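Local coordinates for acyl-CoA dehydrogenase (Geobacillus kaustophilus, PDB 2PG0), which binds FAD and probably catalyses the alpha-beta dehydrogenation of thioester-bound acyl chains, at residues A223-P226 with A227-L231; R274-G278 with K279-E283; Q285-Q288 with F289-E293. All coordinates share one frame; numbering follows the deposited sequence.

Contact 1 (A223-P226 with A227-L231); sequences AKVP and AYNLL
Asn-229 folds back against the end of strand 223-226, its side chain lying beside the ring of Pro-226 and pointing the same way. The amide ND2 of Asn-229 comes within 4.0 Å of Pro-226 CD, so the amide nitrogen passes the proline ring at its nitrogen-bound methylene. Val-225 meets the same asparagine from another direction: the two side chains cross at about a right angle, and Val-225 CG1 lies 3.9 Å from Asn-229 CB. That branch stands anti to the valine N (chi1 -176°), which brings it against the asparagine. Behind this is a short 3-10 segment, 227-229, opened by a hydrogen bond of 3.0 Å from Asn-229 N to Pro-226 O and followed by one from Leu-230 N to Ala-227 O. The first bond is fairly straight (159°), though the donor sits well above the carbonyl plane. Tyr-228 adds little here beyond its CB, 4.4 Å from Pro-226 CB, and its ring turns outward to helix 108-120. The buried ND2 of Asn-229 is satisfied by Val-191 O of strand 187-193. Thus the turn carries the chain from strand 223-226, paired with strand 151-161, to the short, weakly bonded strand 230-231, outermost within this chain in the sheet with 187-193, and helix 108-120 packs alongside.

Contact 2 (R274-G278 with K279-E283); sequences RTAFG and KRVSE. With FAD (flavin-adenine dinucleotide), chain D.
Arg-274 and Val-281 cross obliquely at the base of a two-residue beta hairpin, strands 275-276 and 279-280, whose type I' turn runs from Ala-276 to Lys-279. Phe-277 and Gly-278 fill the turn with positive phi. Ala-276 N and Val-281 N donate hydrogen bonds to Lys-279 O and Arg-274 O, both 2.8 Å long. The arginine CG, anti to the backbone N (chi1 177°), rests 3.7 Å from Val-281 CG2, and a bend at chi2 (67°) then sends the guanidinium to the pyrophosphate of FAD. Arg-274 NE donates to O1A of FAD at 2.7 Å, the oxygen lying near the guanidinium plane, while NH2 adds a weak bond to the same oxygen. NH1 is held by Pro-132 O of the second subunit. An alanine here, lacking everything beyond CB, is likely to leave O1A of FAD and Pro-132 O of the second subunit without their donor and to open a gap beside Val-281 CG2. Phe-277 presents a ring edge to the adenine, its CE2 lying 3.5 Å from N7A of FAD. Val-281 CG1 touches the ribose at O4B. Away from the cofactor, Arg-280 and Glu-283 form a charge-only pair, with Glu-283 OE2 well out of the guanidinium plane, and NH1 of this arginine bonds to Leu-385 O of the third subunit. The carboxylate also grips the backbone: Glu-283 OE2 accepts Arg-280 N at 2.9 Å, from above its plane.

Contact 3 (Q285-Q288 with F289-E293); sequences QTVQ and FRLAE. With FAD (flavin-adenine dinucleotide), chain C.
Gln-285 lies alongside Phe-289 in the first turns of helix 285-313, both side chains pointing the same way. Its CG is 3.8 Å from Phe-289 CE1, and the amide plane is turned 45° from the ring. Reaching out from a CG anti to N (chi1 -164°), the extended chain carries Gln-285 NE2 to N1A of the FAD of chain C, 2.9 Å away and nearly straight at 162°. That FAD is held mainly by the fourth subunit (its Arg-274, Gln-342 and Gly-346), whereas Thr-286 and Val-287 line the pocket of another, so this helix start serves two cofactor sites at a subunit interface. Thr-286 points away from 289-293, its OG1 bonded to Gln-285 OE1 of the fourth subunit; its O accepts Arg-290 N at 3.0 Å. Val-287 places CG1 against Leu-291 CD1 at 3.9 Å. Gln-288 O accepts Ala-292 N, while its amide bonds weakly to Ser-282 O. Phe-289 packs on Thr-377 of the third subunit and Thr-286 of the fourth. Val-287 and Leu-291 meet Val-271 of helix 237-273, and Arg-290 packs on helix 319-343, with salt bridges to Glu-339 and to Glu-373 of the second subunit.

Contact 1 stands apart: its centre lies 63 Å and 57 Å from those of contacts 2 and 3, on the opposite side of the chain's centre, and no other subunit touches it. Its partly buried turn links beta strands by backbone bonds and apolar contacts. Contacts 2 and 3 instead follow one another in the C-terminal part of the chain and touch, Ser-282 O lying 3.2 Å from Gln-288 CG. The hairpin of contact 2 is the more exposed, with charges turned to a pyrophosphate and a subunit neighbour; contact 3 is buried helix. They share one FAD, held by Arg-274 and touched by Thr-286 and Val-287, while the amide of Gln-285 reaches a second, that of a neighbouring subunit.

Contact 1 (A223-P226 with A227-L231)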
loop_
_atom_site.group_PDB
_atom_site.type_symbol
_atom_site.label_atom_id
_atom_site.label_comp_id
_atom_site.label_asym_id
_atom_site.label_seq_id
_atom_site.Cartn_x
_atom_site.Cartn_y
_atom_site.Cartn_z
ATOM N N ALA A 223 47.161 13.404 6.115
ATOM C CA ALA A 223 47.290 13.508 4.668
ATOM C C ALA A 223 47.803 14.892 4.316
ATOM O O ALA A 223 47.226 15.897 4.734
ATOM C CB ALA A 223 45.956 13.242 4.000
ATOM N N LYS A 224 48.900 14.930 3.562
ATOM C CA LYS A 224 49.555 16.186 3.197
ATOM C C LYS A 224 49.065 16.641 1.825
ATOM O O LYS A 224 49.548 16.169 0.792
ATOM C CB LYS A 224 51.081 16.014 3.209
ATOM C CG LYS A 224 51.856 17.304 3.428
ATOM C CD LYS A 224 53.367 17.091 3.279
ATOM C CE LYS A 224 54.149 18.382 3.544
ATOM N NZ LYS A 224 53.945 18.905 4.934
ATOM N N VAL A 225 48.094 17.550 1.825
ATOM C CA VAL A 225 47.449 18.003 0.595
ATOM C C VAL A 225 47.836 19.450 0.295
ATOM O O VAL A 225 47.639 20.322 1.142
ATOM C CB VAL A 225 45.897 17.880 0.688
ATOM C CG1 VAL A 225 45.237 18.272 -0.629
ATOM C CG2 VAL A 225 45.487 16.467 1.082
ATOM N N PRO A 226 48.389 19.716 -0.911
ATOM C CA PRO A 226 48.739 21.091 -1.283
ATOM C C PRO A 226 47.560 22.045 -1.120
ATOM O O PRO A 226 46.430 21.697 -1.473
ATOM C CB PRO A 226 49.106 20.973 -2.769
ATOM C CG PRO A 226 49.548 19.576 -2.939
ATOM C CD PRO A 226 48.716 18.759 -1.986
ATOM N N ALA A 227 47.829 23.234 -0.586
ATOM C CA ALA A 227 46.811 24.270 -0.418
ATOM C C ALA A 227 46.194 24.692 -1.756
ATOM O O ALA A 227 45.048 25.153 -1.799
ATOM C CB ALA A 227 47.400 25.472 0.297
ATOM N N TYR A 228 46.970 24.534 -2.830
ATOM C CA TYR A 228 46.519 24.739 -4.207
ATOM C C TYR A 228 45.253 23.936 -4.536
ATOM O O TYR A 228 44.468 24.335 -5.398
ATOM C CB TYR A 228 47.647 24.342 -5.177
ATOM C CG TYR A 228 47.256 24.318 -6.643
ATOM C CD1 TYR A 228 47.495 25.421 -7.464
ATOM C CD2 TYR A 228 46.652 23.186 -7.214
ATOM C CE1 TYR A 228 47.138 25.404 -8.815
ATOM C CE2 TYR A 228 46.285 23.166 -8.559
ATOM C CZ TYR A 228 46.538 24.275 -9.353
ATOM O OH TYR A 228 46.187 24.270 -10.684
ATOM N N ASN A 229 45.076 22.805 -3.852
ATOM C CA ASN A 229 43.983 21.869 -4.138
ATOM C C ASN A 229 42.632 22.235 -3.523
ATOM O O ASN A 229 41.656 21.501 -3.697
ATOM C CB ASN A 229 44.369 20.447 -3.722
ATOM C CG ASN A 229 45.331 19.792 -4.692
ATOM O OD1 ASN A 229 45.854 20.434 -5.597
ATOM N ND2 ASN A 229 45.567 18.501 -4.504
ATOM N N LEU A 230 42.584 23.345 -2.790
ATOM C CA LEU A 230 41.321 23.879 -2.294
ATOM C C LEU A 230 40.419 24.241 -3.466
ATOM O O LEU A 230 40.826 24.958 -4.383
ATOM C CB LEU A 230 41.539 25.103 -1.391
ATOM C CG LEU A 230 40.266 25.792 -0.873
ATOM C CD1 LEU A 230 39.507 24.900 0.119
ATOM C CD2 LEU A 230 40.579 27.145 -0.246
ATOM N N LEU A 231 39.198 23.719 -3.435
ATOM C CA LEU A 231 38.214 24.011 -4.464
ATOM C C LEU A 231 37.249 25.073 -3.948
ATOM O O LEU A 231 36.474 24.822 -3.017
ATOM C CB LEU A 231 37.468 22.729 -4.866
ATOM C CG LEU A 231 36.675 22.673 -6.171
ATOM C CD1 LEU A 231 37.555 22.959 -7.388
ATOM C CD2 LEU A 231 36.019 21.304 -6.300
#

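Contact 2 (R274-G278 with K279-E283)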
loop_
_atom_site.group_PDB
_atom_site.type_symbol
_atom_site.label_atom_id
_atom_site.label_comp_id
_atom_site.label_asym_id
_atom_site.label_seq_id
_atom_site.Cartn_x
_atom_site.Cartn_y
_atom_site.Cartn_z
ATOM N N ARG A 274 6.043 -17.920 -20.768
ATOM C CA ARG A 274 5.885 -18.981 -19.776
ATOM C C ARG A 274 4.457 -19.524 -19.807
ATOM O O ARG A 274 3.497 -18.754 -19.773
ATOM C CB ARG A 274 6.220 -18.450 -18.374
ATOM C CG ARG A 274 6.029 -19.463 -17.241
ATOM C CD ARG A 274 7.035 -20.602 -17.339
ATOM N NE ARG A 274 6.972 -21.505 -16.189
ATOM C CZ ARG A 274 7.701 -22.615 -16.069
ATOM N NH1 ARG A 274 8.549 -22.960 -17.034
ATOM N NH2 ARG A 274 7.586 -23.375 -14.983
ATOM N N THR A 275 4.309 -20.844 -19.874
ATOM C CA THR A 275 2.971 -21.435 -19.846
ATOM C C THR A 275 2.683 -22.136 -18.519
ATOM O O THR A 275 3.571 -22.768 -17.936
ATOM C CB THR A 275 2.714 -22.407 -21.029
ATOM O OG1 THR A 275 3.550 -23.560 -20.895
ATOM C CG2 THR A 275 3.004 -21.734 -22.364
ATOM N N ALA A 276 1.441 -22.001 -18.053
ATOM C CA ALA A 276 0.947 -22.699 -16.861
ATOM C C ALA A 276 -0.558 -22.875 -17.009
ATOM O O ALA A 276 -1.243 -21.960 -17.475
ATOM C CB ALA A 276 1.264 -21.909 -15.607
ATOM N N PHE A 277 -1.068 -24.048 -16.622
ATOM C CA PHE A 277 -2.510 -24.343 -16.699
ATOM C C PHE A 277 -3.091 -24.173 -18.109
ATOM O O PHE A 277 -4.241 -23.757 -18.273
ATOM C CB PHE A 277 -3.292 -23.524 -15.655
ATOM C CG PHE A 277 -2.716 -23.623 -14.275
ATOM C CD1 PHE A 277 -3.031 -24.704 -13.452
ATOM C CD2 PHE A 277 -1.825 -22.660 -13.806
ATOM C CE1 PHE A 277 -2.487 -24.814 -12.177
ATOM C CE2 PHE A 277 -1.270 -22.763 -12.528
ATOM C CZ PHE A 277 -1.604 -23.840 -11.713
ATOM N N GLY A 278 -2.280 -24.500 -19.116
ATOM C CA GLY A 278 -2.697 -24.457 -20.520
ATOM C C GLY A 278 -2.782 -23.065 -21.113
ATOM O O GLY A 278 -3.351 -22.883 -22.193
ATOM N N LYS A 279 -2.226 -22.086 -20.396
ATOM C CA LYS A 279 -2.247 -20.679 -20.793
ATOM C C LYS A 279 -0.857 -20.080 -20.661
ATOM O O LYS A 279 -0.051 -20.547 -19.853
ATOM C CB LYS A 279 -3.171 -19.869 -19.873
ATOM C CG LYS A 279 -4.647 -20.154 -19.994
ATOM C CD LYS A 279 -5.458 -19.096 -19.259
ATOM C CE LYS A 279 -6.930 -19.477 -19.233
ATOM N NZ LYS A 279 -7.777 -18.336 -18.780
ATOM N N ARG A 280 -0.586 -19.031 -21.432
ATOM C CA ARG A 280 0.548 -18.158 -21.145
ATOM C C ARG A 280 0.233 -17.458 -19.820
ATOM O O ARG A 280 -0.927 -17.130 -19.543
ATOM C CB ARG A 280 0.768 -17.139 -22.270
ATOM C CG ARG A 280 1.248 -17.749 -23.587
ATOM C CD ARG A 280 1.266 -16.739 -24.736
ATOM N NE ARG A 280 -0.077 -16.353 -25.177
ATOM C CZ ARG A 280 -0.592 -15.135 -25.040
ATOM N NH1 ARG A 280 0.126 -14.167 -24.483
ATOM N NH2 ARG A 280 -1.825 -14.879 -25.466
ATOM N N VAL A 281 1.252 -17.263 -18.988
ATOM C CA VAL A 281 1.051 -16.623 -17.687
ATOM C C VAL A 281 0.463 -15.208 -17.868
ATOM O O VAL A 281 -0.360 -14.759 -17.066
ATOM C CB VAL A 281 2.348 -16.629 -16.837
ATOM C CG1 VAL A 281 2.192 -15.779 -15.580
ATOM C CG2 VAL A 281 2.719 -18.071 -16.441
ATOM N N SER A 282 0.857 -14.548 -18.952
ATOM C CA SER A 282 0.361 -13.213 -19.310
ATOM C C SER A 282 -1.149 -13.178 -19.623
ATOM O O SER A 282 -1.718 -12.102 -19.794
ATOM C CB SER A 282 1.154 -12.669 -20.501
ATOM O OG SER A 282 1.005 -13.506 -21.637
ATOM N N GLU A 283 -1.788 -14.348 -19.700
ATOM C CA GLU A 283 -3.222 -14.427 -19.990
ATOM C C GLU A 283 -4.099 -14.399 -18.732
ATOM O O GLU A 283 -5.315 -14.189 -18.821
ATOM C CB GLU A 283 -3.538 -15.660 -20.837
ATOM C CG GLU A 283 -2.949 -15.616 -22.243
ATOM C CD GLU A 283 -3.306 -16.852 -23.045
ATOM O OE1 GLU A 283 -4.479 -16.978 -23.452
ATOM O OE2 GLU A 283 -2.418 -17.704 -23.262
HETATM P PA FAD D . 5.531 -20.894 -12.239
HETATM O O1A FAD D . 6.045 -20.978 -13.659
HETATM O O2A FAD D . 4.549 -21.971 -11.851
HETATM O O5B FAD D . 4.843 -19.455 -12.004
HETATM C C5B FAD D . 5.587 -18.273 -12.205
HETATM C C4B FAD D . 4.702 -17.094 -11.834
HETATM O O4B FAD D . 3.514 -17.185 -12.592
HETATM C C3B FAD D . 4.304 -17.131 -10.363
HETATM O O3B FAD D . 4.775 -15.983 -9.712
HETATM C C2B FAD D . 2.805 -16.999 -10.342
HETATM O O2B FAD D . 2.522 -15.712 -9.848
HETATM C C1B FAD D . 2.385 -16.922 -11.791
HETATM N N9A FAD D . 1.238 -17.809 -12.064
HETATM C C8A FAD D . 1.234 -19.124 -12.465
HETATM N N7A FAD D . -0.054 -19.527 -12.600
HETATM C C5A FAD D . -0.864 -18.485 -12.292
HETATM C C6A FAD D . -2.245 -18.330 -12.260
HETATM N N6A FAD D . -3.052 -19.329 -12.614
HETATM N N1A FAD D . -2.779 -17.109 -11.892
HETATM C C2A FAD D . -1.967 -16.044 -11.559
HETATM N N3A FAD D . -0.598 -16.200 -11.597
HETATM C C4A FAD D . -0.062 -17.399 -11.956
HETATM N N1 FAD D . 10.096 -27.688 -5.472
HETATM C C2 FAD D . 10.023 -28.996 -5.014
HETATM O O2 FAD D . 9.246 -29.794 -5.543
HETATM N N3 FAD D . 10.832 -29.412 -3.972
HETATM C C4 FAD D . 11.715 -28.523 -3.380
HETATM O O4 FAD D . 12.428 -28.908 -2.458
HETATM C C4X FAD D . 11.784 -27.198 -3.829
HETATM N N5 FAD D . 12.663 -26.298 -3.244
HETATM C C5X FAD D . 12.746 -25.002 -3.714
HETATM C C6 FAD D . 13.648 -24.118 -3.124
HETATM C C7 FAD D . 13.750 -22.807 -3.573
HETATM C C7M FAD D . 14.741 -21.899 -2.898
HETATM C C8 FAD D . 12.934 -22.380 -4.629
HETATM C C8M FAD D . 12.979 -20.987 -5.168
HETATM C C9 FAD D . 12.036 -23.263 -5.218
HETATM C C9A FAD D . 11.923 -24.578 -4.767
HETATM N N10 FAD D . 11.017 -25.469 -5.347
HETATM C C10 FAD D . 10.965 -26.781 -4.888
HETATM C "C1'" FAD D . 10.026 -25.042 -6.416
HETATM C "C2'" FAD D . 8.953 -24.022 -6.001
HETATM O "O2'" FAD D . 7.912 -24.637 -5.269
HETATM C "C3'" FAD D . 8.401 -23.367 -7.272
HETATM O "O3'" FAD D . 9.345 -22.409 -7.710
HETATM C "C4'" FAD D . 7.021 -22.713 -7.112
HETATM O "O4'" FAD D . 6.033 -23.688 -6.836
HETATM C "C5'" FAD D . 6.580 -21.951 -8.362
HETATM O "O5'" FAD D . 6.772 -22.732 -9.523
HETATM P P FAD D . 7.620 -22.126 -10.744
HETATM O O1P FAD D . 8.961 -21.655 -10.247
HETATM O O2P FAD D . 7.745 -23.151 -11.850
HETATM O O3P FAD D . 6.777 -20.829 -11.214
#

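Contact 3 (Q285-Q288 with F289-E293)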
loop_
_atom_site.group_PDB
_atom_site.type_symbol
_atom_site.label_atom_id
_atom_site.label_comp_id
_atom_site.label_asym_id
_atom_site.label_seq_id
_atom_site.Cartn_x
_atom_site.Cartn_y
_atom_site.Cartn_z
ATOM N N GLN A 285 -5.745 -12.790 -15.550
ATOM C CA GLN A 285 -6.155 -11.399 -15.349
ATOM C C GLN A 285 -5.327 -10.671 -14.276
ATOM O O GLN A 285 -4.974 -9.493 -14.453
ATOM C CB GLN A 285 -7.645 -11.298 -15.038
ATOM C CG GLN A 285 -8.168 -9.859 -15.204
ATOM C CD GLN A 285 -9.515 -9.631 -14.553
ATOM O OE1 GLN A 285 -9.791 -10.116 -13.446
ATOM N NE2 GLN A 285 -10.373 -8.873 -15.239
ATOM N N THR A 286 -5.009 -11.362 -13.178
ATOM C CA THR A 286 -4.162 -10.746 -12.135
ATOM C C THR A 286 -2.791 -10.337 -12.677
ATOM O O THR A 286 -2.259 -9.301 -12.285
ATOM C CB THR A 286 -3.960 -11.637 -10.888
ATOM O OG1 THR A 286 -3.360 -12.884 -11.268
ATOM C CG2 THR A 286 -5.285 -11.872 -10.167
ATOM N N VAL A 287 -2.232 -11.133 -13.586
ATOM C CA VAL A 287 -0.943 -10.799 -14.199
ATOM C C VAL A 287 -1.091 -9.582 -15.111
ATOM O O VAL A 287 -0.268 -8.667 -15.074
ATOM C CB VAL A 287 -0.341 -11.989 -14.985
ATOM C CG1 VAL A 287 0.935 -11.569 -15.722
ATOM C CG2 VAL A 287 -0.057 -13.165 -14.045
ATOM N N GLN A 288 -2.153 -9.578 -15.914
ATOM C CA GLN A 288 -2.482 -8.431 -16.768
ATOM C C GLN A 288 -2.632 -7.133 -15.984
ATOM O O GLN A 288 -2.085 -6.105 -16.377
ATOM C CB GLN A 288 -3.752 -8.709 -17.569
ATOM C CG GLN A 288 -3.589 -9.844 -18.584
ATOM C CD GLN A 288 -4.895 -10.269 -19.236
ATOM O OE1 GLN A 288 -5.982 -10.088 -18.682
ATOM N NE2 GLN A 288 -4.786 -10.871 -20.417
ATOM N N PHE A 289 -3.364 -7.181 -14.876
ATOM C CA PHE A 289 -3.576 -5.977 -14.071
ATOM C C PHE A 289 -2.280 -5.522 -13.382
ATOM O O PHE A 289 -1.984 -4.320 -13.331
ATOM C CB PHE A 289 -4.691 -6.199 -13.045
ATOM C CG PHE A 289 -6.084 -5.964 -13.580
ATOM C CD1 PHE A 289 -6.429 -6.308 -14.891
ATOM C CD2 PHE A 289 -7.069 -5.418 -12.750
ATOM C CE1 PHE A 289 -7.739 -6.102 -15.375
ATOM C CE2 PHE A 289 -8.373 -5.215 -13.214
ATOM C CZ PHE A 289 -8.711 -5.554 -14.535
ATOM N N ARG A 290 -1.505 -6.476 -12.863
ATOM C CA ARG A 290 -0.222 -6.149 -12.230
ATOM C C ARG A 290 0.690 -5.452 -13.220
ATOM O O ARG A 290 1.319 -4.445 -12.887
ATOM C CB ARG A 290 0.442 -7.396 -11.642
ATOM C CG ARG A 290 -0.295 -7.888 -10.399
ATOM C CD ARG A 290 0.142 -9.289 -10.029
ATOM N NE ARG A 290 1.412 -9.306 -9.315
ATOM C CZ ARG A 290 1.918 -10.388 -8.731
ATOM N NH1 ARG A 290 1.264 -11.541 -8.789
ATOM N NH2 ARG A 290 3.079 -10.318 -8.087
ATOM N N LEU A 291 0.738 -5.967 -14.449
ATOM C CA LEU A 291 1.542 -5.330 -15.496
ATOM C C LEU A 291 0.997 -3.954 -15.888
ATOM O O LEU A 291 1.774 -3.019 -16.101
ATOM C CB LEU A 291 1.691 -6.236 -16.716
ATOM C CG LEU A 291 2.608 -7.453 -16.533
ATOM C CD1 LEU A 291 2.338 -8.441 -17.661
ATOM C CD2 LEU A 291 4.072 -7.047 -16.510
ATOM N N ALA A 292 -0.327 -3.847 -15.975
ATOM C CA ALA A 292 -0.992 -2.568 -16.282
ATOM C C ALA A 292 -0.657 -1.522 -15.218
ATOM O O ALA A 292 -0.390 -0.362 -15.546
ATOM C CB ALA A 292 -2.492 -2.760 -16.398
ATOM N N GLU A 293 -0.653 -1.942 -13.949
ATOM C CA GLU A 293 -0.321 -1.040 -12.844
ATOM C C GLU A 293 1.144 -0.614 -12.884
ATOM O O GLU A 293 1.451 0.565 -12.699
ATOM C CB GLU A 293 -0.689 -1.655 -11.485
ATOM C CG GLU A 293 -2.198 -1.772 -11.257
ATOM C CD GLU A 293 -2.574 -2.277 -9.861
ATOM O OE1 GLU A 293 -1.714 -2.268 -8.945
ATOM O OE2 GLU A 293 -3.749 -2.671 -9.680
HETATM P PA FAD C . -20.763 -3.216 -13.090
HETATM O O1A FAD C . -21.903 -4.131 -12.763
HETATM O O2A FAD C . -20.468 -3.123 -14.567
HETATM O O5B FAD C . -19.446 -3.693 -12.283
HETATM C C5B FAD C . -19.497 -3.892 -10.878
HETATM C C4B FAD C . -18.072 -4.148 -10.382
HETATM O O4B FAD C . -17.558 -5.293 -11.043
HETATM C C3B FAD C . -17.151 -2.981 -10.733
HETATM O O3B FAD C . -16.206 -2.767 -9.707
HETATM C C2B FAD C . -16.418 -3.465 -11.960
HETATM O O2B FAD C . -15.166 -2.834 -12.152
HETATM C C1B FAD C . -16.325 -4.962 -11.665
HETATM N N9A FAD C . -16.082 -5.716 -12.908
HETATM C C8A FAD C . -16.942 -5.886 -13.966
HETATM N N7A FAD C . -16.316 -6.622 -14.910
HETATM C C5A FAD C . -15.072 -6.921 -14.469
HETATM C C6A FAD C . -14.025 -7.642 -15.032
HETATM N N6A FAD C . -14.120 -8.085 -16.289
HETATM N N1A FAD C . -12.844 -7.776 -14.331
HETATM C C2A FAD C . -12.693 -7.210 -13.078
HETATM N N3A FAD C . -13.742 -6.503 -12.514
HETATM C C4A FAD C . -14.910 -6.357 -13.207
HETATM N N1 FAD C . -23.813 6.172 -17.030
HETATM C C2 FAD C . -24.201 6.798 -18.201
HETATM O O2 FAD C . -24.359 6.130 -19.225
HETATM N N3 FAD C . -24.426 8.168 -18.218
HETATM C C4 FAD C . -24.265 8.911 -17.065
HETATM O O4 FAD C . -24.479 10.125 -17.086
HETATM C C4X FAD C . -23.859 8.280 -15.884
HETATM N N5 FAD C . -23.688 9.014 -14.720
HETATM C C5X FAD C . -23.317 8.394 -13.541
HETATM C C6 FAD C . -23.180 9.156 -12.388
HETATM C C7 FAD C . -22.800 8.544 -11.196
HETATM C C7M FAD C . -22.653 9.415 -9.980
HETATM C C8 FAD C . -22.562 7.157 -11.165
HETATM C C8M FAD C . -22.150 6.429 -9.917
HETATM C C9 FAD C . -22.710 6.399 -12.319
HETATM C C9A FAD C . -23.083 7.010 -13.521
HETATM N N10 FAD C . -23.226 6.267 -14.695
HETATM C C10 FAD C . -23.634 6.899 -15.867
HETATM C "C1'" FAD C . -22.904 4.789 -14.744
HETATM C "C2'" FAD C . -21.427 4.398 -14.565
HETATM O "O2'" FAD C . -20.640 4.635 -15.714
HETATM C "C3'" FAD C . -21.400 2.913 -14.219
HETATM O "O3'" FAD C . -21.790 2.808 -12.866
HETATM C "C4'" FAD C . -20.042 2.228 -14.433
HETATM O "O4'" FAD C . -19.703 2.140 -15.806
HETATM C "C5'" FAD C . -20.008 0.824 -13.831
HETATM O "O5'" FAD C . -21.114 0.055 -14.267
HETATM P P FAD C . -22.026 -0.687 -13.173
HETATM O O1P FAD C . -22.472 0.289 -12.113
HETATM O O2P FAD C . -23.190 -1.355 -13.851
HETATM O O3P FAD C . -21.051 -1.761 -12.459
#